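Local coordinates for OmpT protein (Vibrio cholerae serotype O1, PDB 6EHD), which probably forms a general-diffusion porin of the outer membrane, a beta-barrel channel through which small solutes and ions pass, at residues D41-V46 / A51-V56; E141-Q146 / R170-K175. The protein carries 1 engineered substitution. All coordinates share one frame; numbering follows the deposited sequence.

Overall arrangement
Followed from the N terminus, the chain has already reversed direction twice when contact 1 pairs strand 30-47 with strand 50-59, the short connection between them closing a beta hairpin. Contact 2 opens and closes later in the chain, so the two contacts lie in series and neither encloses nor crosses the other. Its loop is longer: from the turn at 141-146 the chain runs out and back through strands 147-157 and 160-171 before 170-175 returns to that turn. One contact is thus the pairing of adjacent staves, the other a loop laid against a strand end. The centres of contacts 1 and 2 are about 31 Å apart, their nearest atoms about 15 Å.

Contact 1: D41-V46 / A51-V56; sequences DANYTV and ALQGKV
Asp41 OD1 is the polar atom that two amides share. Gln53 NE2 reaches it across the strands at 2.9 Å with a nearly straight N-H (174°); the carboxylate is met on its syn side, 29° out of plane, whereas the acceptor lies in the plane of the Gln53 amide. Asn43 ND2 adds a weak second bond. Gln53 can reach diagonally past its own partner because CG stands anti to the backbone N (chi1 175°) and the chain stays extended beyond it; its OE1 is taken by Lys81. Asn43 runs alongside Gln53, both side chains pointing the same way with OD1 of Asn43 against CB of Gln53 (3.5 Å), and a water donates to both Asn43 OD1 and Leu52 O. Lys55 CD lies 4.0 Å from Asp41 CG, but the charged ends stay apart, with Asp41 OD2 and Lys55 NZ at 4.6 Å.

Beneath this polar face runs an antiparallel ladder. Ala42 with Gly54 and Tyr44 with Leu52 are hydrogen-bonded pairs: Ala42 N gives to Gly54 O at 3.0 Å and Tyr44 N to Leu52 O at 2.9 Å, with reciprocal bonds back to Ala42 O and Tyr44 O. The side chains of Ala42, Tyr44 and Leu52 lie on the other side of the sheet, and Val46 CG2 meets Leu52 CD1 (4.3 Å).

The hairpin is one step in the barrel wall. Strand 9-24 pairs with 30-47 on one flank, bringing Asp12, seen to bind calcium in a structure of this protein though not in this chain, close to Asp41; strand 67-77 pairs with 50-59 on the other.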
loop_
_atom_site.group_PDB
_atom_site.type_symbol
_atom_site.label_atom_id
_atom_site.label_comp_id
_atom_site.label_asym_id
_atom_site.label_seq_id
_atom_site.Cartn_x
_atom_site.Cartn_y
_atom_site.Cartn_z
ATOM N N ASP A 41 -12.041 -6.258 16.510
ATOM C CA ASP A 41 -11.196 -7.438 16.264
ATOM C C ASP A 41 -11.437 -8.451 17.400
ATOM O O ASP A 41 -10.971 -8.281 18.558
ATOM C CB ASP A 41 -9.719 -7.038 16.209
ATOM C CG ASP A 41 -8.818 -8.168 15.706
ATOM O OD1 ASP A 41 -9.302 -9.213 15.187
ATOM O OD2 ASP A 41 -7.588 -8.029 15.788
ATOM N N ALA A 42 -12.167 -9.532 17.074
ATOM C CA ALA A 42 -12.489 -10.600 18.034
ATOM C C ALA A 42 -11.663 -11.892 17.744
ATOM O O ALA A 42 -11.558 -12.295 16.581
ATOM C CB ALA A 42 -13.989 -10.890 17.954
ATOM N N ASN A 43 -11.009 -12.431 18.763
ATOM C CA ASN A 43 -10.141 -13.619 18.659
ATOM C C ASN A 43 -10.558 -14.648 19.708
ATOM O O ASN A 43 -10.931 -14.296 20.842
ATOM C CB ASN A 43 -8.628 -13.293 18.756
ATOM C CG ASN A 43 -8.149 -12.482 17.526
ATOM O OD1 ASN A 43 -7.790 -13.071 16.483
ATOM N ND2 ASN A 43 -8.288 -11.128 17.581
ATOM N N TYR A 44 -10.524 -15.924 19.319
ATOM C CA TYR A 44 -10.833 -16.978 20.260
ATOM C C TYR A 44 -9.940 -18.182 19.989
ATOM O O TYR A 44 -9.924 -18.689 18.872
ATOM C CB TYR A 44 -12.343 -17.318 20.151
ATOM C CG TYR A 44 -12.757 -18.332 21.203
ATOM C CD1 TYR A 44 -13.146 -17.921 22.483
ATOM C CD2 TYR A 44 -12.724 -19.710 20.940
ATOM C CE1 TYR A 44 -13.498 -18.864 23.472
ATOM C CE2 TYR A 44 -13.068 -20.660 21.922
ATOM C CZ TYR A 44 -13.463 -20.242 23.181
ATOM O OH TYR A 44 -13.825 -21.173 24.138
ATOM N N THR A 45 -9.225 -18.642 21.007
ATOM C CA THR A 45 -8.360 -19.803 20.932
ATOM C C THR A 45 -9.153 -21.047 21.347
ATOM O O THR A 45 -9.675 -21.131 22.462
ATOM C CB THR A 45 -7.134 -19.598 21.887
ATOM O OG1 THR A 45 -6.381 -18.494 21.428
ATOM C CG2 THR A 45 -6.187 -20.774 21.897
ATOM N N VAL A 46 -9.275 -21.988 20.448
ATOM C CA VAL A 46 -10.022 -23.281 20.699
ATOM C C VAL A 46 -9.063 -24.213 21.425
ATOM O O VAL A 46 -9.378 -24.715 22.491
ATOM C CB VAL A 46 -10.567 -23.878 19.388
ATOM C CG1 VAL A 46 -11.274 -25.247 19.605
ATOM C CG2 VAL A 46 -11.474 -22.924 18.667
ATOM N N ALA A 51 -7.276 -21.535 16.218
ATOM C CA ALA A 51 -7.891 -20.267 16.683
ATOM C C ALA A 51 -8.744 -19.614 15.588
ATOM O O ALA A 51 -8.526 -19.837 14.413
ATOM C CB ALA A 51 -6.801 -19.326 17.228
ATOM N N LEU A 52 -9.756 -18.836 15.970
ATOM C CA LEU A 52 -10.690 -18.192 15.070
ATOM C C LEU A 52 -10.628 -16.623 15.288
ATOM O O LEU A 52 -10.349 -16.161 16.403
ATOM C CB LEU A 52 -12.141 -18.598 15.408
ATOM C CG LEU A 52 -12.405 -20.117 15.387
ATOM C CD1 LEU A 52 -13.789 -20.464 15.959
ATOM C CD2 LEU A 52 -12.281 -20.626 13.971
ATOM N N GLN A 53 -10.909 -15.900 14.239
ATOM C CA GLN A 53 -10.903 -14.442 14.214
ATOM C C GLN A 53 -12.072 -13.939 13.418
ATOM O O GLN A 53 -12.411 -14.437 12.343
ATOM C CB GLN A 53 -9.562 -13.887 13.615
ATOM C CG GLN A 53 -9.553 -12.352 13.464
ATOM C CD GLN A 53 -8.354 -11.808 12.632
ATOM O OE1 GLN A 53 -7.818 -12.506 11.721
ATOM N NE2 GLN A 53 -7.915 -10.554 12.965
ATOM N N GLY A 54 -12.714 -12.892 13.941
ATOM C CA GLY A 54 -13.718 -12.158 13.169
ATOM C C GLY A 54 -13.389 -10.621 13.319
ATOM O O GLY A 54 -13.316 -10.143 14.398
ATOM N N LYS A 55 -13.203 -9.918 12.220
ATOM C CA LYS A 55 -12.777 -8.459 12.245
ATOM C C LYS A 55 -13.597 -7.653 11.271
ATOM O O LYS A 55 -13.806 -8.070 10.123
ATOM C CB LYS A 55 -11.255 -8.392 11.937
ATOM C CG LYS A 55 -10.641 -6.993 11.991
ATOM C CD LYS A 55 -9.077 -7.063 11.868
ATOM C CE LYS A 55 -8.445 -5.673 11.774
ATOM N NZ LYS A 55 -6.967 -5.781 11.795
ATOM N N VAL A 56 -14.013 -6.415 11.643
ATOM C CA VAL A 56 -14.647 -5.577 10.713
ATOM C C VAL A 56 -14.148 -4.115 11.020
ATOM O O VAL A 56 -13.920 -3.812 12.156
ATOM C CB VAL A 56 -16.194 -5.695 10.827
ATOM C CG1 VAL A 56 -16.667 -5.351 12.201
ATOM C CG2 VAL A 56 -16.882 -4.874 9.757
HETATM O O HOH W 1 -7.480 -15.771 16.566
#

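Contact 2: E141-Q146 / R170-K175; sequences EDNAKQ and RDKAFK
Gln146 and Asp171 make one of the two side-chain hydrogen bonds across this contact. NE2 of Gln146 gives to OD2 of Asp171 at 3.0 Å, 163° at the hydrogen; it meets that oxygen on the anti side of the carboxylate, while OD2 stays close to the plane of the Gln146 amide, although the two planes are turned 70° against each other. The amide is held from further sides, OE1 by Asn169 and NE2 also by Leu113 O. Asp171 OD1, meanwhile, accepts from Ala173 N at 2.9 Å, closing an Asx turn where the chain turns its corner.

A charged donor makes the second bond. The extended side chain of Lys172 crosses that of Asn143 at about a right angle, and Lys172 NZ meets Asn143 OD1 at 3.0 Å, well off the line of the C=O (104° at the oxygen). Asn143 is offered to it by a type I' turn from Glu141 to Ala144, flanked by the salt bridge from Lys145 NZ to Glu141 OE2 (2.6 Å).

Across the segments, CB of Gln146 also rests on Arg170 O at 3.3 Å; within 170-175, CE of Lys172 lies over one face of the Arg170 guanidinium, whose NH2 is salt-bridged to Asp191.

No apolar side-chain contact joins the segments, so polar bonds at the surface carry the attachment: both oxygens of Asp171 are engaged, one shaping its own corner and the other receiving the neighbouring loop.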
loop_
_atom_site.group_PDB
_atom_site.type_symbol
_atom_site.label_atom_id
_atom_site.label_comp_id
_atom_site.label_asym_id
_atom_site.label_seq_id
_atom_site.Cartn_x
_atom_site.Cartn_y
_atom_site.Cartn_z
ATOM N N GLU A 141 -15.868 -12.564 -10.115
ATOM C CA GLU A 141 -17.224 -13.092 -9.820
ATOM C C GLU A 141 -18.052 -13.044 -11.050
ATOM O O GLU A 141 -18.832 -12.112 -11.254
ATOM C CB GLU A 141 -17.821 -12.485 -8.570
ATOM C CG GLU A 141 -17.323 -13.297 -7.368
ATOM C CD GLU A 141 -17.557 -12.629 -6.054
ATOM O OE1 GLU A 141 -17.227 -13.244 -5.021
ATOM O OE2 GLU A 141 -18.085 -11.501 -6.060
ATOM N N ASP A 142 -17.796 -14.060 -11.882
ATOM C CA ASP A 142 -18.189 -14.075 -13.288
ATOM C C ASP A 142 -17.872 -12.687 -13.901
ATOM O O ASP A 142 -18.742 -12.014 -14.434
ATOM C CB ASP A 142 -19.662 -14.509 -13.415
ATOM C CG ASP A 142 -19.938 -15.902 -12.771
ATOM O OD1 ASP A 142 -19.287 -16.905 -13.148
ATOM O OD2 ASP A 142 -20.814 -16.000 -11.880
ATOM N N ASN A 143 -16.613 -12.262 -13.727
ATOM C CA ASN A 143 -16.065 -10.982 -14.222
ATOM C C ASN A 143 -16.559 -9.700 -13.552
ATOM O O ASN A 143 -16.244 -8.615 -14.032
ATOM C CB ASN A 143 -16.212 -10.858 -15.761
ATOM C CG ASN A 143 -15.368 -11.867 -16.519
ATOM O OD1 ASN A 143 -14.541 -12.588 -15.950
ATOM N ND2 ASN A 143 -15.560 -11.903 -17.820
ATOM N N ALA A 144 -17.294 -9.803 -12.445
ATOM C CA ALA A 144 -17.725 -8.607 -11.671
ATOM C C ALA A 144 -16.593 -8.040 -10.762
ATOM O O ALA A 144 -16.669 -6.902 -10.268
ATOM C CB ALA A 144 -18.953 -8.949 -10.824
ATOM N N LYS A 145 -15.559 -8.850 -10.526
ATOM C CA LYS A 145 -14.391 -8.445 -9.704
ATOM C C LYS A 145 -13.139 -8.806 -10.497
ATOM O O LYS A 145 -13.181 -9.673 -11.359
ATOM C CB LYS A 145 -14.406 -9.198 -8.373
ATOM C CG LYS A 145 -15.519 -8.803 -7.415
ATOM C CD LYS A 145 -15.386 -9.662 -6.173
ATOM C CE LYS A 145 -16.285 -9.232 -5.028
ATOM N NZ LYS A 145 -17.674 -8.983 -5.448
ATOM N N GLN A 146 -12.017 -8.158 -10.207
ATOM C CA GLN A 146 -10.738 -8.498 -10.887
ATOM C C GLN A 146 -10.207 -9.888 -10.607
ATOM O O GLN A 146 -10.526 -10.525 -9.565
ATOM C CB GLN A 146 -9.686 -7.430 -10.491
ATOM C CG GLN A 146 -10.036 -6.005 -10.895
ATOM C CD GLN A 146 -9.043 -4.960 -10.330
ATOM O OE1 GLN A 146 -8.216 -5.296 -9.466
ATOM N NE2 GLN A 146 -9.126 -3.703 -10.812
ATOM N N ARG A 170 -5.660 -8.692 -13.108
ATOM C CA ARG A 170 -6.337 -8.427 -14.429
ATOM C C ARG A 170 -7.660 -7.764 -14.234
ATOM O O ARG A 170 -8.450 -8.213 -13.397
ATOM C CB ARG A 170 -6.564 -9.743 -15.226
ATOM C CG ARG A 170 -7.064 -9.495 -16.667
ATOM C CD ARG A 170 -6.960 -10.765 -17.526
ATOM N NE ARG A 170 -7.657 -10.582 -18.811
ATOM C CZ ARG A 170 -7.895 -11.573 -19.678
ATOM N NH1 ARG A 170 -7.510 -12.835 -19.419
ATOM N NH2 ARG A 170 -8.522 -11.307 -20.818
ATOM N N ASP A 171 -7.918 -6.698 -14.993
ATOM C CA ASP A 171 -9.207 -6.032 -14.984
ATOM C C ASP A 171 -9.720 -5.965 -16.458
ATOM O O ASP A 171 -9.140 -5.255 -17.297
ATOM C CB ASP A 171 -9.133 -4.628 -14.444
ATOM C CG ASP A 171 -10.555 -3.992 -14.261
ATOM O OD1 ASP A 171 -11.428 -4.159 -15.124
ATOM O OD2 ASP A 171 -10.810 -3.351 -13.246
ATOM N N LYS A 172 -10.806 -6.681 -16.727
ATOM C CA LYS A 172 -11.301 -6.841 -18.115
ATOM C C LYS A 172 -12.029 -5.614 -18.645
ATOM O O LYS A 172 -12.253 -5.536 -19.837
ATOM C CB LYS A 172 -12.188 -8.092 -18.217
ATOM C CG LYS A 172 -11.396 -9.387 -18.205
ATOM C CD LYS A 172 -12.314 -10.589 -17.981
ATOM C CE LYS A 172 -11.532 -11.874 -17.995
ATOM N NZ LYS A 172 -12.426 -13.072 -18.019
ATOM N N ALA A 173 -12.352 -4.652 -17.787
ATOM C CA ALA A 173 -12.964 -3.405 -18.213
ATOM C C ALA A 173 -12.438 -2.217 -17.440
ATOM O O ALA A 173 -13.181 -1.497 -16.771
ATOM C CB ALA A 173 -14.485 -3.497 -18.061
ATOM N N PHE A 174 -11.138 -1.976 -17.553
ATOM C CA PHE A 174 -10.488 -0.911 -16.777
ATOM C C PHE A 174 -10.654 0.453 -17.501
ATOM O O PHE A 174 -10.284 0.581 -18.671
ATOM C CB PHE A 174 -8.982 -1.224 -16.608
ATOM C CG PHE A 174 -8.278 -0.298 -15.672
ATOM C CD1 PHE A 174 -8.443 -0.413 -14.288
ATOM C CD2 PHE A 174 -7.444 0.699 -16.152
ATOM C CE1 PHE A 174 -7.793 0.474 -13.423
ATOM C CE2 PHE A 174 -6.747 1.543 -15.277
ATOM C CZ PHE A 174 -6.933 1.432 -13.911
ATOM N N LYS A 175 -11.148 1.446 -16.782
ATOM C CA LYS A 175 -11.213 2.830 -17.260
ATOM C C LYS A 175 -9.852 3.534 -17.199
ATOM O O LYS A 175 -9.378 3.942 -16.141
ATOM C CB LYS A 175 -12.246 3.636 -16.477
ATOM C CG LYS A 175 -12.452 5.064 -16.999
ATOM C CD LYS A 175 -13.705 5.698 -16.384
ATOM C CE LYS A 175 -14.318 6.826 -17.215
ATOM N NZ LYS A 175 -13.904 8.178 -16.737
#